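Local coordinates for acetyl-CoA acetyltransferase (Elizabethkingia anophelis NUHP1, PDB 6BN2), which probably catalyses the reversible condensation of two acetyl-CoA molecules into acetoacetyl-CoA with release of free coenzyme A, at residues Asp58-Asn63 with Glu116-Gly121; Ala72-Ala77 with Thr87-Val92; Gly260-Val265 with Leu358-Ser363; Lys10-Val15 with Ala109-Asp114; Ala102-Ala107 with Val284-Ala289. One frame throughout, in Å; residues are numbered along the deposited sequence. Where two conformers were deposited one is given.

Overall arrangement
Contacts 1, 2, 3 and 5 are buried, whereas contact 4 lies at a partly exposed margin of the fold, its centre about 22 Å from the centre of the chain. Contacts 1 and 2 share the edge of one sheet: strand 59-62 lies between 117-125, to which contact 1 bonds it, and 89-93, which contact 2 covers with helix 73-80. Contacts 4 and 5 both use helix 98-111, held by water and aliphatic chains in the first and by a methionine and a tyrosine in the second. Contact 3, nearest the middle, relies on serine hydroxyls. Contacts 3 and 5 each join the N-terminal and C-terminal halves of the thiolase fold.

Contact 1 (Asp58-Asn63 with Glu116-Gly121); sequences DVYMGN and EAIVAG
G62 N donates to G121 O at 2.7 Å, nearly straight, the shortest of four backbone bonds joining neighbouring parallel strands in the N-terminal half of the thiolase fold. Strands 59-62 and 117-121 run only 8° apart, with V59, Y60 and M61 level with V119, A120 and G121. V119 O takes Y60 N at 2.9 Å and is also approached by V59 CA; Y60 O likewise receives G121 N and the CA of A120. At the start, D58 O accepts V119 N, while D58 N is buried without a partner. The D58 carboxylate is held by two grips: OD1 takes V59 N on its anti side, and OD2 forms a salt bridge with K101 of the second subunit, which would probably stabilise its charge. On one face of the sheet V59 and V119 lie side by side, CG1 to CG1 4.1 Å, and M61, bent along its chain, rests SD 3.6 Å from G121 C, where glycine has no side chain. On the other face, covered by helix 98-111, I118 extends CG1 anti to its backbone N (chi1 -179°), which sets CD1 over a face of the Y60 ring, 4.1 Å from the centroid in a CH-pi contact.

Contact 2 (Ala72-Ala77 with Thr87-Val92); sequences APAKQA and TPTTAV
T87 opens the contact with its carbonyl: K75 NZ donates to T87 O at 2.8 Å, arriving clearly tilted from the carbonyl plane, while the T87 hydroxyl is engaged by P84 O. The lysine CG leaves anti to the backbone N (chi1 -179°), and bends at the next two torsions steer the chain, bringing the ammonium to the T87 carbonyl, just before the strand. P88 turns its ring away from the helix. T89 points toward it and sits within the bend of the lysine, its side chain crossing K75 at about a right angle. Its OG1 lies 3.4 Å from K75 CB and equally 3.4 Å from K75 CE, an oxygen wrapped by methylenes; K75 N is near as well, but its angle is too poor for a hydrogen bond. On the A74 side, T89 CB packs 3.9 Å from A74 CB. T90 directs its side chain away from the helix, onto Y60, so its backbone does the touching: A74 CB rests 3.4 Å from T90 O. A91 again points toward the helix and meets A74 methyl to methyl, CB to CB 4.1 Å. The helix segment crosses the strand at 123°, with axes 6.6 Å apart, as part of the beta-alpha-beta unit of strand 59-62, helix 73-80 and strand 89-93. A77 of this helix also packs on helix 34-48. Strand 89-93 is outermost within the chain, but at A91 it pairs antiparallel with a strand of the second subunit, continuing the sheet across the interface.

Contact 3 (Gly260-Val265 with Leu358-Ser363); sequences GASALV and LGSSGS
S262 OG sits between two helix hydroxyls, 2.8 Å from S360 OG and 2.8 Å from S363 OG, a buried cluster of three serine hydroxyls in which either member of each bonded pair may give the proton. It pins strand 258-268, from the N-terminal half of the thiolase fold, against helix 358-375 of the C-terminal half, one of the helices of the fold's central layer. The segments run at 36° with axes 7.0 Å apart. S262 points toward the helix with OG between its backbone N and carbonyl carbon (chi1 48°), which sets OG within bonding distance of both helix hydroxyls. S360 points toward the strand with OG anti to its backbone N, which brings the oxygen close to the strand backbone, 3.2 Å from A261 C; its CB meets G260 O at 3.6 Å. One turn further on, S363 CB touches the end of L264, whose CD1 lies 3.9 Å away. This is the apolar part of a contact otherwise made by small polar groups. Backbone bonds position the strand: S262 pairs with G122 and L264 with A120 on one side, A261 with T20 and A263 with V18 on the other. The helix turn is tied by a weak bond from S363 N to S360 O. On the far side of that turn, S361 OG hydrogen-bonds ND1 of H356, the predicted proton acceptor.

Contact 4 (Lys10-Val15 with Ala109-Asp114); sequences KEVFIV and AVKAGD
The flat groups here are the peptide carbonyls of V110 and K10; no aromatic ring takes part. V110 O is touched by K10 CD at 3.7 Å and K10 O by K111 CG at 3.6 Å, so each carbonyl oxygen lies against a methylene of the opposite segment. Water then joins the two backbones. One molecule accepts from K10 N at 2.8 Å and donates to K111 O at 2.6 Å; a second lies between K10 NZ and V110 O, but its bonding is doubtful. K10 runs extended past CG across the helix end, and its NZ forms a salt bridge with E116. Deeper in, V12 supplies the apolar part. With CG2 anti to its carbonyl carbon, it places that methyl 3.6 Å from K111 CG and 3.9 Å from V110 CG1. V12 crosses V110 obliquely and K111 at about a right angle. K111 bends away further out, and its NZ bonds to Y286 OH. The helix ends in a Schellman motif: G113 takes positive phi, G113 N returns to V110 O and D114 N to A109 O. The arrangement is thus the Schellman-capped C-terminal end of helix 98-111 packed on the first residues of strand 12-24, both within the thiolase N-terminal domain.

Contact 5 (Ala102-Ala107 with Val284-Ala289); sequences AVMMAA and VSYADA
M104 and Y286 make most of the apolar contact, running alongside one another with opposite sense. M104 CG rests 3.7 Å from Y286 CB, and the methionine methyl CE lies 3.8 Å from ring atom CD1. A107, one turn along the helix, adds its methyl near ring atom CE2, on the same side of the ring plane as the methionine, with A107 CB 4.1 Å from Y286 CE2. The tyrosine points toward the helix, with CG between its backbone N and carbonyl carbon (chi1 43°), which stands the ring up beside the helix rather than along the strand. A second kind of contact sets the methionine methyl against a carboxylate. M104 bends at its last torsion (chi3 53°) and carries CE to the end of D288, 3.5 Å from both OD1 and OD2, while SD stays 4.1 Å from OD1. These are packing contacts; the carboxylate takes its polar partners elsewhere, OD2 in a salt bridge with K101 and OD1 in a hydrogen bond with S393. Y286 OH likewise reaches beyond the contact, to D114 of the second subunit, so the residue that packs on the helix also bonds across the subunit interface. The segments cross at 124° in direction, with axes 9.4 Å apart. Helix 98-111 presents A106 to strand 117-125 of the N-terminal half and M104 to strand 281-290 of the C-terminal half, as expected of a central-layer helix sandwiched between sheets in the layered thiolase fold.

Contact 1 (Asp58-Asn63 with Glu116-Gly121)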
# COMPACT_ATOMS: atom_id res chain seq x y z
N ASP A 58 8.41 0.54 -12.67
CA ASP A 58 7.42 0.51 -11.60
C ASP A 58 7.83 1.59 -10.61
O ASP A 58 8.97 2.06 -10.61
CB ASP A 58 7.35 -0.87 -10.91
CG ASP A 58 5.94 -1.23 -10.42
OD1 ASP A 58 5.14 -0.32 -10.12
OD2 ASP A 58 5.66 -2.45 -10.31
N VAL A 59 6.87 1.99 -9.79
CA VAL A 59 7.06 3.01 -8.76
C VAL A 59 6.32 2.52 -7.53
O VAL A 59 5.10 2.32 -7.60
CB VAL A 59 6.50 4.38 -9.17
CG1 VAL A 59 6.65 5.40 -8.02
CG2 VAL A 59 7.17 4.92 -10.46
N TYR A 60 7.03 2.36 -6.41
CA TYR A 60 6.42 2.02 -5.13
C TYR A 60 6.64 3.18 -4.18
O TYR A 60 7.79 3.54 -3.92
CB TYR A 60 7.03 0.77 -4.49
CG TYR A 60 6.85 -0.54 -5.24
CD1 TYR A 60 7.60 -1.65 -4.87
CD2 TYR A 60 5.95 -0.67 -6.31
CE1 TYR A 60 7.46 -2.86 -5.52
CE2 TYR A 60 5.82 -1.88 -6.98
CZ TYR A 60 6.57 -2.97 -6.58
OH TYR A 60 6.43 -4.20 -7.21
N MET A 61 5.57 3.77 -3.66
CA MET A 61 5.71 4.88 -2.72
C MET A 61 4.99 4.57 -1.41
O MET A 61 3.78 4.30 -1.41
CB MET A 61 5.16 6.19 -3.31
CG MET A 61 6.00 6.70 -4.49
SD MET A 61 7.71 7.17 -4.04
CE MET A 61 7.44 8.85 -3.44
N GLY A 62 5.73 4.66 -0.31
CA GLY A 62 5.10 4.60 1.01
C GLY A 62 4.25 5.83 1.26
O GLY A 62 4.59 6.94 0.85
N ASN A 63 3.12 5.63 1.94
CA ASN A 63 2.18 6.72 2.17
C ASN A 63 1.17 6.23 3.20
O ASN A 63 0.38 5.34 2.90
CB ASN A 63 1.53 7.08 0.83
CG ASN A 63 0.67 8.34 0.87
OD1 ASN A 63 0.71 9.18 1.79
ND2 ASN A 63 -0.10 8.49 -0.17
N GLU A 116 14.12 -4.29 -14.25
CA GLU A 116 15.53 -3.91 -14.24
C GLU A 116 15.77 -2.54 -13.63
O GLU A 116 16.90 -2.25 -13.23
CB GLU A 116 16.09 -3.92 -15.67
CG GLU A 116 15.94 -5.26 -16.38
CD GLU A 116 16.87 -6.32 -15.83
OE1 GLU A 116 18.12 -6.11 -15.83
OE2 GLU A 116 16.35 -7.36 -15.40
N ALA A 117 14.74 -1.70 -13.55
CA ALA A 117 14.88 -0.37 -12.97
C ALA A 117 13.55 -0.00 -12.35
O ALA A 117 12.51 -0.19 -12.99
CB ALA A 117 15.28 0.68 -14.01
N ILE A 118 13.59 0.51 -11.11
CA ILE A 118 12.37 0.73 -10.35
C ILE A 118 12.62 1.87 -9.37
O ILE A 118 13.73 2.04 -8.86
CB ILE A 118 11.94 -0.58 -9.64
CG1 ILE A 118 10.64 -0.38 -8.84
CG2 ILE A 118 13.04 -1.16 -8.77
CD1 ILE A 118 9.96 -1.74 -8.47
N VAL A 119 11.58 2.69 -9.15
CA VAL A 119 11.63 3.78 -8.17
C VAL A 119 10.94 3.31 -6.90
O VAL A 119 9.86 2.71 -6.95
CB VAL A 119 10.93 5.05 -8.71
CG1 VAL A 119 10.65 6.04 -7.57
CG2 VAL A 119 11.75 5.70 -9.83
N ALA A 120 11.57 3.58 -5.74
CA ALA A 120 10.93 3.29 -4.46
C ALA A 120 11.19 4.45 -3.51
O ALA A 120 12.29 5.01 -3.48
CB ALA A 120 11.45 1.98 -3.84
N GLY A 121 10.18 4.78 -2.71
CA GLY A 121 10.34 5.89 -1.77
C GLY A 121 9.11 6.05 -0.92
O GLY A 121 8.40 5.07 -0.64

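Contact 2 (Ala72-Ala77 with Thr87-Val92)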
# COMPACT_ATOMS: atom_id res chain seq x y z
N ALA A 72 -5.31 7.06 -6.69
CA ALA A 72 -3.98 6.56 -7.05
C ALA A 72 -2.88 7.54 -6.67
O ALA A 72 -2.21 8.09 -7.55
CB ALA A 72 -3.93 6.25 -8.55
N PRO A 73 -2.67 7.77 -5.38
CA PRO A 73 -1.61 8.72 -4.97
C PRO A 73 -0.25 8.41 -5.58
O PRO A 73 0.48 9.34 -5.92
CB PRO A 73 -1.59 8.61 -3.44
CG PRO A 73 -2.60 7.57 -3.06
CD PRO A 73 -3.43 7.22 -4.25
N ALA A 74 0.13 7.13 -5.71
CA ALA A 74 1.45 6.87 -6.29
C ALA A 74 1.50 7.24 -7.77
O ALA A 74 2.57 7.66 -8.26
CB ALA A 74 1.87 5.42 -6.05
N LYS A 75 0.38 7.13 -8.49
CA LYS A 75 0.37 7.60 -9.88
C LYS A 75 0.52 9.11 -9.94
O LYS A 75 1.22 9.64 -10.82
CB LYS A 75 -0.94 7.20 -10.55
CG LYS A 75 -1.03 7.62 -12.04
CD LYS A 75 -0.10 6.84 -12.93
CE LYS A 75 -0.45 5.34 -12.89
NZ LYS A 75 0.20 4.57 -13.99
N GLN A 76 -0.18 9.82 -9.05
CA GLN A 76 -0.06 11.28 -9.06
C GLN A 76 1.38 11.72 -8.85
O GLN A 76 1.86 12.65 -9.51
CB GLN A 76 -0.95 11.88 -7.97
CG GLN A 76 -2.45 11.67 -8.19
CD GLN A 76 -3.22 12.30 -7.07
OE1 GLN A 76 -3.21 13.52 -6.92
NE2 GLN A 76 -3.88 11.46 -6.25
N ALA A 77 2.09 11.06 -7.93
CA ALA A 77 3.49 11.40 -7.72
C ALA A 77 4.33 11.08 -8.96
O ALA A 77 5.19 11.88 -9.36
CB ALA A 77 4.04 10.65 -6.49
N THR A 87 3.99 4.06 -17.00
CA THR A 87 4.65 3.60 -15.79
C THR A 87 3.64 3.06 -14.77
O THR A 87 2.85 3.85 -14.23
CB THR A 87 5.43 4.73 -15.14
OG1 THR A 87 6.19 5.42 -16.14
CG2 THR A 87 6.39 4.19 -14.07
N PRO A 88 3.69 1.78 -14.41
CA PRO A 88 2.86 1.29 -13.29
C PRO A 88 3.27 1.92 -11.96
O PRO A 88 4.44 2.25 -11.75
CB PRO A 88 3.14 -0.22 -13.28
CG PRO A 88 3.56 -0.52 -14.71
CD PRO A 88 4.41 0.68 -15.08
N THR A 89 2.31 2.04 -11.04
CA THR A 89 2.59 2.65 -9.74
C THR A 89 1.73 2.01 -8.65
O THR A 89 0.57 1.65 -8.89
CB THR A 89 2.30 4.17 -9.73
OG1 THR A 89 0.90 4.39 -9.96
CG2 THR A 89 3.07 4.91 -10.83
N THR A 90 2.28 1.95 -7.43
CA THR A 90 1.57 1.38 -6.27
C THR A 90 1.96 2.14 -5.00
O THR A 90 3.12 2.48 -4.80
CB THR A 90 1.91 -0.12 -6.10
OG1 THR A 90 1.38 -0.86 -7.21
CG2 THR A 90 1.32 -0.71 -4.79
N ALA A 91 0.99 2.38 -4.11
CA ALA A 91 1.26 2.98 -2.81
C ALA A 91 1.24 1.91 -1.73
O ALA A 91 0.39 1.02 -1.74
CB ALA A 91 0.24 4.08 -2.48
N VAL A 92 2.19 1.98 -0.79
CA VAL A 92 2.32 0.94 0.23
C VAL A 92 2.21 1.55 1.62
O VAL A 92 2.64 2.69 1.86
CB VAL A 92 3.63 0.12 0.04
CG1 VAL A 92 4.31 0.46 -1.28
CG2 VAL A 92 4.56 0.23 1.20

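Contact 3 (Gly260-Val265 with Leu358-Ser363)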
# COMPACT_ATOMS: atom_id res chain seq x y z
N GLY A 260 7.02 15.73 3.99
CA GLY A 260 8.24 15.50 3.21
C GLY A 260 8.12 14.24 2.38
O GLY A 260 7.18 13.46 2.52
N ALA A 261 9.10 14.04 1.49
CA ALA A 261 9.11 12.83 0.67
C ALA A 261 10.55 12.46 0.35
O ALA A 261 11.49 13.23 0.57
CB ALA A 261 8.31 13.02 -0.63
N SER A 262 10.72 11.24 -0.18
CA SER A 262 12.05 10.73 -0.50
C SER A 262 11.91 9.69 -1.61
O SER A 262 10.83 9.11 -1.82
CB SER A 262 12.72 10.11 0.73
OG SER A 262 11.81 9.24 1.40
N ALA A 263 12.99 9.47 -2.35
CA ALA A 263 12.89 8.54 -3.47
C ALA A 263 14.26 8.01 -3.84
O ALA A 263 15.26 8.74 -3.80
CB ALA A 263 12.25 9.22 -4.69
N LEU A 264 14.28 6.74 -4.23
CA LEU A 264 15.49 6.05 -4.66
C LEU A 264 15.22 5.37 -5.99
O LEU A 264 14.10 4.95 -6.29
CB LEU A 264 15.94 5.00 -3.63
CG LEU A 264 16.30 5.46 -2.21
CD1 LEU A 264 15.08 5.77 -1.35
CD2 LEU A 264 17.12 4.35 -1.54
N VAL A 265 16.26 5.25 -6.80
CA VAL A 265 16.19 4.45 -8.01
C VAL A 265 17.04 3.21 -7.79
O VAL A 265 18.22 3.32 -7.43
CB VAL A 265 16.65 5.22 -9.25
CG1 VAL A 265 16.62 4.27 -10.46
CG2 VAL A 265 15.76 6.46 -9.52
N LEU A 358 5.46 10.35 8.19
CA LEU A 358 5.43 8.91 8.45
C LEU A 358 5.84 8.07 7.23
O LEU A 358 6.74 7.23 7.33
CB LEU A 358 4.03 8.47 8.90
CG LEU A 358 3.40 9.23 10.07
CD1 LEU A 358 2.06 8.54 10.44
CD2 LEU A 358 4.33 9.30 11.28
N GLY A 359 5.17 8.26 6.10
CA GLY A 359 5.37 7.36 4.96
C GLY A 359 6.69 7.55 4.24
O GLY A 359 7.05 6.67 3.44
N SER A 360 7.41 8.63 4.52
CA SER A 360 8.70 8.90 3.88
C SER A 360 9.88 8.49 4.74
O SER A 360 10.93 8.14 4.18
CB SER A 360 8.80 10.40 3.55
OG SER A 360 10.10 10.74 3.05
N SER A 361 9.76 8.50 6.07
CA SER A 361 10.94 8.34 6.92
C SER A 361 11.69 7.03 6.67
O SER A 361 12.92 7.00 6.79
CB SER A 361 10.54 8.43 8.39
OG SER A 361 10.18 9.77 8.69
N GLY A 362 10.98 5.94 6.38
CA GLY A 362 11.65 4.66 6.20
C GLY A 362 12.58 4.61 5.00
O GLY A 362 13.59 3.90 5.02
N SER A 363 12.24 5.34 3.93
CA SER A 363 13.21 5.51 2.85
C SER A 363 14.15 6.68 3.09
O SER A 363 15.30 6.62 2.65
CB SER A 363 12.48 5.67 1.50
OG SER A 363 11.32 6.48 1.60

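Contact 4 (Lys10-Val15 with Ala109-Asp114)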
# COMPACT_ATOMS: atom_id res chain seq x y z
N LYS A 10 20.10 -12.24 -8.26
CA LYS A 10 20.53 -10.97 -8.83
C LYS A 10 20.88 -9.97 -7.74
O LYS A 10 20.17 -9.85 -6.73
CB LYS A 10 19.42 -10.36 -9.69
CG LYS A 10 19.30 -10.85 -11.09
CD LYS A 10 18.34 -9.95 -11.85
CE LYS A 10 18.01 -10.53 -13.20
NZ LYS A 10 17.24 -9.55 -14.01
N GLU A 11 21.93 -9.19 -7.97
CA GLU A 11 22.21 -8.07 -7.09
C GLU A 11 21.27 -6.91 -7.39
O GLU A 11 20.76 -6.76 -8.51
CB GLU A 11 23.66 -7.62 -7.26
CG GLU A 11 24.68 -8.67 -6.85
CD GLU A 11 26.09 -8.28 -7.27
OE1 GLU A 11 26.31 -8.09 -8.49
OE2 GLU A 11 26.96 -8.17 -6.40
N VAL A 12 21.04 -6.08 -6.38
CA VAL A 12 20.22 -4.89 -6.51
C VAL A 12 21.04 -3.70 -6.04
O VAL A 12 21.54 -3.70 -4.91
CB VAL A 12 18.93 -4.98 -5.68
CG1 VAL A 12 18.02 -3.77 -5.97
CG2 VAL A 12 18.23 -6.29 -5.98
N PHE A 13 21.17 -2.71 -6.90
CA PHE A 13 21.97 -1.52 -6.61
C PHE A 13 21.09 -0.29 -6.50
O PHE A 13 20.06 -0.18 -7.16
CB PHE A 13 23.00 -1.31 -7.70
CG PHE A 13 24.03 -2.37 -7.75
CD1 PHE A 13 25.19 -2.26 -6.98
CD2 PHE A 13 23.85 -3.51 -8.53
CE1 PHE A 13 26.14 -3.26 -7.00
CE2 PHE A 13 24.80 -4.51 -8.55
CZ PHE A 13 25.95 -4.38 -7.78
N ILE A 14 21.51 0.64 -5.65
CA ILE A 14 20.88 1.95 -5.53
C ILE A 14 21.71 2.90 -6.36
O ILE A 14 22.89 3.12 -6.05
CB ILE A 14 20.80 2.41 -4.06
CG1 ILE A 14 19.94 1.44 -3.25
CG2 ILE A 14 20.23 3.83 -3.99
CD1 ILE A 14 20.13 1.62 -1.74
N VAL A 15 21.12 3.46 -7.41
CA VAL A 15 21.87 4.34 -8.31
C VAL A 15 21.59 5.82 -8.05
O VAL A 15 22.38 6.66 -8.49
CB VAL A 15 21.63 3.99 -9.80
CG1 VAL A 15 22.27 2.63 -10.14
CG2 VAL A 15 20.15 4.01 -10.17
N ALA A 109 11.27 -7.19 -6.48
CA ALA A 109 10.88 -7.19 -7.89
C ALA A 109 12.09 -7.35 -8.81
O ALA A 109 12.01 -8.02 -9.85
CB ALA A 109 10.11 -5.91 -8.24
N VAL A 110 13.22 -6.74 -8.44
CA VAL A 110 14.45 -6.93 -9.22
C VAL A 110 14.96 -8.36 -9.06
O VAL A 110 15.30 -9.03 -10.05
CB VAL A 110 15.53 -5.90 -8.81
CG1 VAL A 110 16.85 -6.15 -9.59
CG2 VAL A 110 15.05 -4.47 -9.07
N LYS A 111 15.03 -8.85 -7.82
CA LYS A 111 15.56 -10.20 -7.59
C LYS A 111 14.69 -11.27 -8.22
O LYS A 111 15.20 -12.32 -8.64
CB LYS A 111 15.71 -10.45 -6.08
CG LYS A 111 16.81 -9.61 -5.46
CD LYS A 111 16.75 -9.59 -3.95
CE LYS A 111 17.12 -10.91 -3.33
NZ LYS A 111 17.28 -10.73 -1.84
N ALA A 112 13.38 -11.04 -8.30
CA ALA A 112 12.45 -11.99 -8.89
C ALA A 112 12.53 -12.01 -10.41
O ALA A 112 11.87 -12.84 -11.03
CB ALA A 112 11.01 -11.68 -8.46
N GLY A 113 13.31 -11.11 -11.00
CA GLY A 113 13.53 -11.06 -12.43
C GLY A 113 12.55 -10.20 -13.20
O GLY A 113 12.61 -10.19 -14.43
N ASP A 114 11.68 -9.47 -12.52
CA ASP A 114 10.55 -8.84 -13.20
C ASP A 114 10.84 -7.44 -13.69
O ASP A 114 10.23 -7.01 -14.68
CB ASP A 114 9.33 -8.80 -12.28
CG ASP A 114 8.80 -10.17 -12.00
OD1 ASP A 114 8.57 -10.90 -12.98
OD2 ASP A 114 8.62 -10.50 -10.81
O HOH W 1 15.39 -8.42 -12.69
O HOH W 2 17.64 -13.23 -9.10

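Contact 5 (Ala102-Ala107 with Val284-Ala289)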
# COMPACT_ATOMS: atom_id res chain seq x y z
N ALA A 102 8.66 -0.15 0.88
CA ALA A 102 8.64 0.13 -0.56
C ALA A 102 9.97 -0.25 -1.21
O ALA A 102 10.00 -0.88 -2.27
CB ALA A 102 8.33 1.61 -0.81
N VAL A 103 11.08 0.16 -0.59
CA VAL A 103 12.41 -0.17 -1.13
C VAL A 103 12.64 -1.68 -1.13
O VAL A 103 13.16 -2.24 -2.10
CB VAL A 103 13.50 0.56 -0.33
CG1 VAL A 103 14.89 0.02 -0.73
CG2 VAL A 103 13.40 2.08 -0.57
N MET A 104 12.25 -2.36 -0.05
CA MET A 104 12.42 -3.81 0.03
C MET A 104 11.61 -4.53 -1.04
O MET A 104 12.11 -5.45 -1.71
CB MET A 104 12.04 -4.29 1.44
CG MET A 104 12.97 -3.74 2.51
SD MET A 104 12.26 -3.91 4.18
CE MET A 104 11.87 -5.65 4.24
N MET A 105 10.34 -4.16 -1.19
CA MET A 105 9.48 -4.76 -2.22
C MET A 105 10.04 -4.51 -3.61
O MET A 105 9.97 -5.37 -4.48
CB MET A 105 8.06 -4.20 -2.11
CG MET A 105 7.34 -4.63 -0.85
SD MET A 105 5.82 -3.69 -0.58
CE MET A 105 4.62 -5.03 -0.43
N ALA A 106 10.58 -3.32 -3.83
CA ALA A 106 11.18 -3.02 -5.13
C ALA A 106 12.41 -3.89 -5.37
O ALA A 106 12.62 -4.38 -6.49
CB ALA A 106 11.53 -1.53 -5.21
N ALA A 107 13.23 -4.08 -4.33
CA ALA A 107 14.38 -4.97 -4.47
C ALA A 107 13.93 -6.39 -4.80
O ALA A 107 14.56 -7.08 -5.63
CB ALA A 107 15.22 -4.92 -3.19
N VAL A 284 22.28 -5.25 0.46
CA VAL A 284 22.83 -6.55 0.83
C VAL A 284 21.73 -7.50 1.29
O VAL A 284 21.68 -8.66 0.84
CB VAL A 284 23.90 -6.38 1.92
CG1 VAL A 284 24.43 -7.73 2.35
CG2 VAL A 284 25.04 -5.48 1.42
N SER A 285 20.86 -7.02 2.17
CA SER A 285 19.79 -7.83 2.74
C SER A 285 18.77 -6.91 3.40
O SER A 285 19.00 -5.70 3.57
CB SER A 285 20.32 -8.83 3.76
OG SER A 285 20.86 -8.11 4.87
N TYR A 286 17.65 -7.50 3.80
CA TYR A 286 16.59 -6.74 4.45
C TYR A 286 15.69 -7.74 5.16
O TYR A 286 15.73 -8.94 4.87
CB TYR A 286 15.78 -5.88 3.45
CG TYR A 286 15.50 -6.68 2.21
CD1 TYR A 286 14.45 -7.60 2.18
CD2 TYR A 286 16.32 -6.58 1.09
CE1 TYR A 286 14.23 -8.39 1.08
CE2 TYR A 286 16.10 -7.37 -0.02
CZ TYR A 286 15.06 -8.27 -0.02
OH TYR A 286 14.85 -9.10 -1.11
N ALA A 287 14.88 -7.23 6.08
CA ALA A 287 13.99 -8.12 6.83
C ALA A 287 12.91 -7.31 7.52
O ALA A 287 13.10 -6.13 7.85
CB ALA A 287 14.76 -8.93 7.89
N ASP A 288 11.78 -7.96 7.75
CA ASP A 288 10.73 -7.46 8.62
C ASP A 288 10.68 -8.32 9.87
O ASP A 288 10.98 -9.52 9.84
CB ASP A 288 9.35 -7.52 7.94
CG ASP A 288 9.29 -6.71 6.67
OD1 ASP A 288 9.48 -5.49 6.74
OD2 ASP A 288 9.08 -7.31 5.58
N ALA A 289 10.23 -7.72 10.97
CA ALA A 289 9.92 -8.51 12.16
C ALA A 289 8.74 -7.85 12.87
O ALA A 289 8.43 -6.69 12.63
CB ALA A 289 11.12 -8.60 13.11